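Local coordinates for protein Kif13b (PDB 5B64) that probably acts as a kinesin-family microtubule motor and, through the portion seen here, binds another protein, at residues B[22-27]-B[83-88]; B[26-31]-B[89-94]. All coordinates share one frame; numbering follows the deposited sequence.

Interaction 1. Residues B[22-27]-B[83-88]; sequences NLLVRE and KLENRL
The carboxylate of Glu85 borders Leu24, its OE2 lying 4.2 Å from Leu24 CD1, while the methylene CG of the same glutamate meets that methyl at 4.1 Å. Arg87 turns the other way: Lys83 CE of its own helix lies over one guanidinium face, displaced toward the rim, and NE and NH1 make salt bridges, NE with an acidic side chain of the partner protein's chain and NH1 with Asp120.

The apolar centre belongs to Leu24, whose CB points at helix 83-88 and sits 3.7 Å from Leu88 CD1. With CG anti to the carbonyl carbon (chi1 -61°), the side chain leans toward the other segment, and the fork at CG sends CD1 to Glu85 and brings CD2 within 4.0 Å of Leu88 CD1. The axes of the two segments come within 10.3 Å, crossing at 40°, and leucines, long enough and wholly apolar, fill the space between them. Leu84 CD2 meets Val25 CG2 at 3.7 Å, the two side chains crossing at about a right angle. Val25 points its CB away from 83-88, and its side chain touches Tyr41, Val43 and Ile67 of the sheet, where Leu84 also rests on Ile67; the contact thus joins two helices above an antiparallel sheet. Cutting Leu24 back to an alanine removes both methyls, which would probably leave the Glu85 methylene uncovered and a gap beside Leu88 CD1. Glu27 adds its CG, 4.4 Å from Leu88 CD2, while its carboxylate goes to Arg92.

Between the segments, then, attraction is dispersive and hydrophobic, resting on shape fit, with charged ends kept to the margin.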
loop_
_atom_site.group_PDB
_atom_site.type_symbol
_atom_site.label_atom_id
_atom_site.label_comp_id
_atom_site.label_asym_id
_atom_site.label_seq_id
_atom_site.Cartn_x
_atom_site.Cartn_y
_atom_site.Cartn_z
ATOM N N ASN B 22 -2.512 -4.101 -27.186
ATOM C CA ASN B 22 -1.542 -5.142 -26.891
ATOM C C ASN B 22 -0.290 -4.602 -26.218
ATOM O O ASN B 22 0.183 -5.171 -25.239
ATOM C CB ASN B 22 -1.180 -5.906 -28.156
ATOM C CG ASN B 22 -2.109 -7.064 -28.407
ATOM O OD1 ASN B 22 -2.892 -7.443 -27.536
ATOM N ND2 ASN B 22 -2.009 -7.661 -29.592
ATOM N N LEU B 23 0.228 -3.498 -26.749
ATOM C CA LEU B 23 1.356 -2.791 -26.153
ATOM C C LEU B 23 1.049 -2.166 -24.768
ATOM O O LEU B 23 1.801 -2.358 -23.817
ATOM C CB LEU B 23 1.852 -1.702 -27.114
ATOM C CG LEU B 23 2.925 -1.998 -28.175
ATOM C CD1 LEU B 23 3.479 -3.412 -28.068
ATOM C CD2 LEU B 23 2.444 -1.706 -29.601
ATOM N N LEU B 24 -0.041 -1.410 -24.662
ATOM C CA LEU B 24 -0.347 -0.653 -23.449
ATOM C C LEU B 24 -0.526 -1.566 -22.251
ATOM O O LEU B 24 -0.083 -1.274 -21.142
ATOM C CB LEU B 24 -1.617 0.168 -23.640
ATOM C CG LEU B 24 -1.550 1.201 -24.761
ATOM C CD1 LEU B 24 -2.710 2.175 -24.671
ATOM C CD2 LEU B 24 -0.221 1.930 -24.718
ATOM N N VAL B 25 -1.186 -2.680 -22.503
ATOM C CA VAL B 25 -1.499 -3.653 -21.480
ATOM C C VAL B 25 -0.189 -4.195 -20.927
ATOM O O VAL B 25 -0.053 -4.491 -19.744
ATOM C CB VAL B 25 -2.407 -4.748 -22.110
ATOM C CG1 VAL B 25 -1.857 -6.160 -21.931
ATOM C CG2 VAL B 25 -3.852 -4.588 -21.627
ATOM N N ARG B 26 0.798 -4.274 -21.798
ATOM C CA ARG B 26 2.120 -4.710 -21.406
ATOM C C ARG B 26 2.853 -3.681 -20.541
ATOM O O ARG B 26 3.598 -4.044 -19.629
ATOM C CB ARG B 26 2.930 -4.996 -22.659
ATOM C CG ARG B 26 2.733 -6.387 -23.170
ATOM C CD ARG B 26 4.082 -7.080 -23.271
ATOM N NE ARG B 26 4.452 -7.272 -24.667
ATOM C CZ ARG B 26 5.560 -7.877 -25.072
ATOM N NH1 ARG B 26 6.435 -8.353 -24.188
ATOM N NH2 ARG B 26 5.791 -7.997 -26.370
ATOM N N GLU B 27 2.661 -2.399 -20.841
ATOM C CA GLU B 27 3.314 -1.353 -20.060
ATOM C C GLU B 27 2.639 -1.265 -18.702
ATOM O O GLU B 27 3.316 -1.160 -17.676
ATOM C CB GLU B 27 3.329 0.006 -20.778
ATOM C CG GLU B 27 3.993 1.127 -19.960
ATOM C CD GLU B 27 4.556 2.286 -20.808
ATOM O OE1 GLU B 27 4.084 3.435 -20.668
ATOM O OE2 GLU B 27 5.500 2.057 -21.599
ATOM N N LYS B 83 -9.840 4.177 -21.119
ATOM C CA LYS B 83 -9.608 4.246 -19.693
ATOM C C LYS B 83 -8.196 3.772 -19.306
ATOM O O LYS B 83 -7.539 4.407 -18.466
ATOM C CB LYS B 83 -10.697 3.507 -18.908
ATOM C CG LYS B 83 -10.311 3.305 -17.453
ATOM C CD LYS B 83 -11.464 2.878 -16.594
ATOM C CE LYS B 83 -10.971 2.498 -15.213
ATOM N NZ LYS B 83 -12.109 2.322 -14.291
ATOM N N LEU B 84 -7.728 2.676 -19.906
ATOM C CA LEU B 84 -6.359 2.219 -19.669
ATOM C C LEU B 84 -5.360 3.299 -20.121
ATOM O O LEU B 84 -4.394 3.637 -19.420
ATOM C CB LEU B 84 -6.096 0.905 -20.400
ATOM C CG LEU B 84 -4.683 0.312 -20.344
ATOM C CD1 LEU B 84 -4.260 -0.009 -18.927
ATOM C CD2 LEU B 84 -4.563 -0.959 -21.210
ATOM N N GLU B 85 -5.637 3.874 -21.282
ATOM C CA GLU B 85 -4.765 4.868 -21.848
ATOM C C GLU B 85 -4.622 6.070 -20.905
ATOM O O GLU B 85 -3.501 6.569 -20.693
ATOM C CB GLU B 85 -5.295 5.276 -23.215
ATOM C CG GLU B 85 -4.284 5.968 -24.081
ATOM C CD GLU B 85 -4.636 5.869 -25.543
ATOM O OE1 GLU B 85 -4.056 6.633 -26.351
ATOM O OE2 GLU B 85 -5.495 5.018 -25.874
ATOM N N ASN B 86 -5.747 6.519 -20.338
ATOM C CA ASN B 86 -5.749 7.560 -19.303
ATOM C C ASN B 86 -5.085 7.156 -17.978
ATOM O O ASN B 86 -4.285 7.924 -17.415
ATOM C CB ASN B 86 -7.158 8.053 -19.022
ATOM C CG ASN B 86 -7.714 8.876 -20.153
ATOM O OD1 ASN B 86 -6.995 9.669 -20.776
ATOM N ND2 ASN B 86 -9.002 8.692 -20.439
ATOM N N ARG B 87 -5.419 5.969 -17.471
ATOM C CA ARG B 87 -4.802 5.504 -16.236
ATOM C C ARG B 87 -3.299 5.409 -16.372
ATOM O O ARG B 87 -2.587 5.652 -15.404
ATOM C CB ARG B 87 -5.344 4.148 -15.800
ATOM C CG ARG B 87 -6.599 4.247 -14.996
ATOM C CD ARG B 87 -6.453 5.097 -13.726
ATOM N NE ARG B 87 -7.782 5.319 -13.184
ATOM C CZ ARG B 87 -8.514 4.380 -12.593
ATOM N NH1 ARG B 87 -9.741 4.669 -12.167
ATOM N NH2 ARG B 87 -8.023 3.156 -12.415
ATOM N N LEU B 88 -2.822 5.038 -17.566
ATOM C CA LEU B 88 -1.379 5.030 -17.843
ATOM C C LEU B 88 -0.699 6.385 -17.554
ATOM O O LEU B 88 0.442 6.430 -17.106
ATOM C CB LEU B 88 -1.084 4.562 -19.274
ATOM C CG LEU B 88 -1.086 3.035 -19.353
ATOM C CD1 LEU B 88 -1.086 2.543 -20.811
ATOM C CD2 LEU B 88 0.084 2.455 -18.562
#

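Interaction 2. Residues B[26-31]-B[89-94]; sequences REASYI and LDMRDL
Ile31 lays two methyls side by side against the base of Met91, CG2 and CD1 each 4.1 Å from Met91 CB. With CG1 beside the backbone N (chi1 -64°), the longer branch carries CD1 onward to the backbone N of Arg92, at 4.0 Å. A beta-branched residue suits this place, offering two methyls to one neighbour. The unbranched Met91 runs out, extended beyond CG, until SD lies 3.9 Å from Ala28 CB; the small alanine lets the thioether come close to the helix backbone.

The two segments run in roughly the same direction, and the helices they belong to pack against the three-stranded antiparallel sheet: Ala28 and Met91 both touch Tyr41 of strand 40-46, and Phe118 covers Ile31 and Met91.

At the more exposed margin, Arg92 reaches across with a chain extended as far as NE. Its NE donates to Glu27 OE1 over 2.6 Å, nearly straight at 164° and in the guanidinium plane, and NH2 adds a weak bond of 3.1 Å to the same oxygen. Carboxylate and guanidinium planes stand 89° apart, and a single oxygen, rather than a matched pair, takes both N-H groups.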
loop_
_atom_site.group_PDB
_atom_site.type_symbol
_atom_site.label_atom_id
_atom_site.label_comp_id
_atom_site.label_asym_id
_atom_site.label_seq_id
_atom_site.Cartn_x
_atom_site.Cartn_y
_atom_site.Cartn_z
ATOM N N ARG B 26 0.798 -4.274 -21.798
ATOM C CA ARG B 26 2.120 -4.710 -21.406
ATOM C C ARG B 26 2.853 -3.681 -20.541
ATOM O O ARG B 26 3.598 -4.044 -19.629
ATOM C CB ARG B 26 2.930 -4.996 -22.659
ATOM C CG ARG B 26 2.733 -6.387 -23.170
ATOM C CD ARG B 26 4.082 -7.080 -23.271
ATOM N NE ARG B 26 4.452 -7.272 -24.667
ATOM C CZ ARG B 26 5.560 -7.877 -25.072
ATOM N NH1 ARG B 26 6.435 -8.353 -24.188
ATOM N NH2 ARG B 26 5.791 -7.997 -26.370
ATOM N N GLU B 27 2.661 -2.399 -20.841
ATOM C CA GLU B 27 3.314 -1.353 -20.060
ATOM C C GLU B 27 2.639 -1.265 -18.702
ATOM O O GLU B 27 3.316 -1.160 -17.676
ATOM C CB GLU B 27 3.329 0.006 -20.778
ATOM C CG GLU B 27 3.993 1.127 -19.960
ATOM C CD GLU B 27 4.556 2.286 -20.808
ATOM O OE1 GLU B 27 4.084 3.435 -20.668
ATOM O OE2 GLU B 27 5.500 2.057 -21.599
ATOM N N ALA B 28 1.310 -1.342 -18.686
ATOM C CA ALA B 28 0.586 -1.276 -17.418
ATOM C C ALA B 28 1.058 -2.407 -16.495
ATOM O O ALA B 28 1.380 -2.177 -15.327
ATOM C CB ALA B 28 -0.915 -1.343 -17.637
ATOM N N SER B 29 1.136 -3.613 -17.043
ATOM C CA SER B 29 1.521 -4.778 -16.266
ATOM C C SER B 29 2.869 -4.618 -15.583
ATOM O O SER B 29 3.061 -5.072 -14.450
ATOM C CB SER B 29 1.542 -6.023 -17.145
ATOM O OG SER B 29 0.217 -6.462 -17.393
ATOM N N TYR B 30 3.796 -3.967 -16.274
ATOM C CA TYR B 30 5.161 -3.868 -15.792
ATOM C C TYR B 30 5.250 -2.897 -14.599
ATOM O O TYR B 30 5.894 -3.194 -13.571
ATOM C CB TYR B 30 6.082 -3.419 -16.931
ATOM C CG TYR B 30 7.451 -3.045 -16.445
ATOM C CD1 TYR B 30 7.827 -1.709 -16.319
ATOM C CD2 TYR B 30 8.362 -4.029 -16.070
ATOM C CE1 TYR B 30 9.103 -1.367 -15.835
ATOM C CE2 TYR B 30 9.617 -3.692 -15.600
ATOM C CZ TYR B 30 9.977 -2.368 -15.485
ATOM O OH TYR B 30 11.222 -2.057 -15.013
ATOM N N ILE B 31 4.617 -1.734 -14.756
ATOM C CA ILE B 31 4.614 -0.718 -13.722
ATOM C C ILE B 31 3.913 -1.257 -12.492
ATOM O O ILE B 31 4.350 -1.042 -11.353
ATOM C CB ILE B 31 3.876 0.529 -14.195
ATOM C CG1 ILE B 31 4.627 1.155 -15.368
ATOM C CG2 ILE B 31 3.715 1.508 -13.057
ATOM C CD1 ILE B 31 3.908 2.271 -15.998
ATOM N N LEU B 89 -1.404 7.481 -17.809
ATOM C CA LEU B 89 -0.881 8.784 -17.477
ATOM C C LEU B 89 -0.501 8.793 -15.992
ATOM O O LEU B 89 0.575 9.265 -15.611
ATOM C CB LEU B 89 -1.926 9.855 -17.784
ATOM C CG LEU B 89 -1.903 10.545 -19.151
ATOM C CD1 LEU B 89 -1.347 9.635 -20.220
ATOM C CD2 LEU B 89 -3.311 11.059 -19.541
ATOM N N ASP B 90 -1.379 8.227 -15.174
ATOM C CA ASP B 90 -1.207 8.200 -13.729
ATOM C C ASP B 90 -0.158 7.190 -13.257
ATOM O O ASP B 90 0.622 7.487 -12.355
ATOM C CB ASP B 90 -2.551 7.932 -13.042
ATOM C CG ASP B 90 -3.556 9.051 -13.270
ATOM O OD1 ASP B 90 -3.147 10.240 -13.293
ATOM O OD2 ASP B 90 -4.762 8.740 -13.425
ATOM N N MET B 91 -0.161 5.999 -13.855
ATOM C CA MET B 91 0.793 4.939 -13.532
ATOM C C MET B 91 2.238 5.383 -13.812
ATOM O O MET B 91 3.122 5.239 -12.963
ATOM C CB MET B 91 0.468 3.683 -14.350
ATOM C CG MET B 91 -0.970 3.171 -14.236
ATOM S SD MET B 91 -1.151 1.604 -15.125
ATOM C CE MET B 91 -2.920 1.399 -15.234
ATOM N N ARG B 92 2.464 5.922 -15.009
ATOM C CA ARG B 92 3.741 6.551 -15.362
ATOM C C ARG B 92 4.193 7.614 -14.359
ATOM O O ARG B 92 5.342 7.598 -13.927
ATOM C CB ARG B 92 3.675 7.157 -16.762
ATOM C CG ARG B 92 3.470 6.123 -17.848
ATOM C CD ARG B 92 3.332 6.771 -19.212
ATOM N NE ARG B 92 2.964 5.791 -20.229
ATOM C CZ ARG B 92 1.956 5.926 -21.081
ATOM N NH1 ARG B 92 1.201 7.020 -21.066
ATOM N NH2 ARG B 92 1.714 4.966 -21.961
ATOM N N ASP B 93 3.286 8.521 -13.998
ATOM C CA ASP B 93 3.528 9.520 -12.948
ATOM C C ASP B 93 3.953 8.898 -11.643
ATOM O O ASP B 93 4.970 9.300 -11.074
ATOM C CB ASP B 93 2.283 10.355 -12.673
ATOM C CG ASP B 93 2.013 11.378 -13.758
ATOM O OD1 ASP B 93 2.872 11.531 -14.659
ATOM O OD2 ASP B 93 0.939 12.032 -13.708
ATOM N N LEU B 94 3.169 7.924 -11.170
ATOM C CA LEU B 94 3.422 7.291 -9.873
ATOM C C LEU B 94 4.767 6.566 -9.898
ATOM O O LEU B 94 5.551 6.618 -8.946
ATOM C CB LEU B 94 2.313 6.305 -9.527
ATOM C CG LEU B 94 2.304 5.791 -8.084
ATOM C CD1 LEU B 94 2.118 6.938 -7.088
ATOM C CD2 LEU B 94 1.225 4.710 -7.875
#

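How the interactions relate
Both interactions join helix 9-34 to helix 81-100, interaction 2 lying further toward the C-terminal end of each, with centres 7 Å apart. Ala28 connects them: its CB packs against Leu84 CD1 at 3.8 Å, and Leu88 also rests on it, making the apolar layer continuous. The chemistry differs with place. Interaction 1, nearer the centre of the chain, is leucine and valine packing yet only partly buried; interaction 2 is more buried, with Ile31, Ala28 and Met91 enclosed, but carries a salt bridge at its partly exposed margin. Glu27 serves both, its two halves matching the apolar and the charged character of the two places.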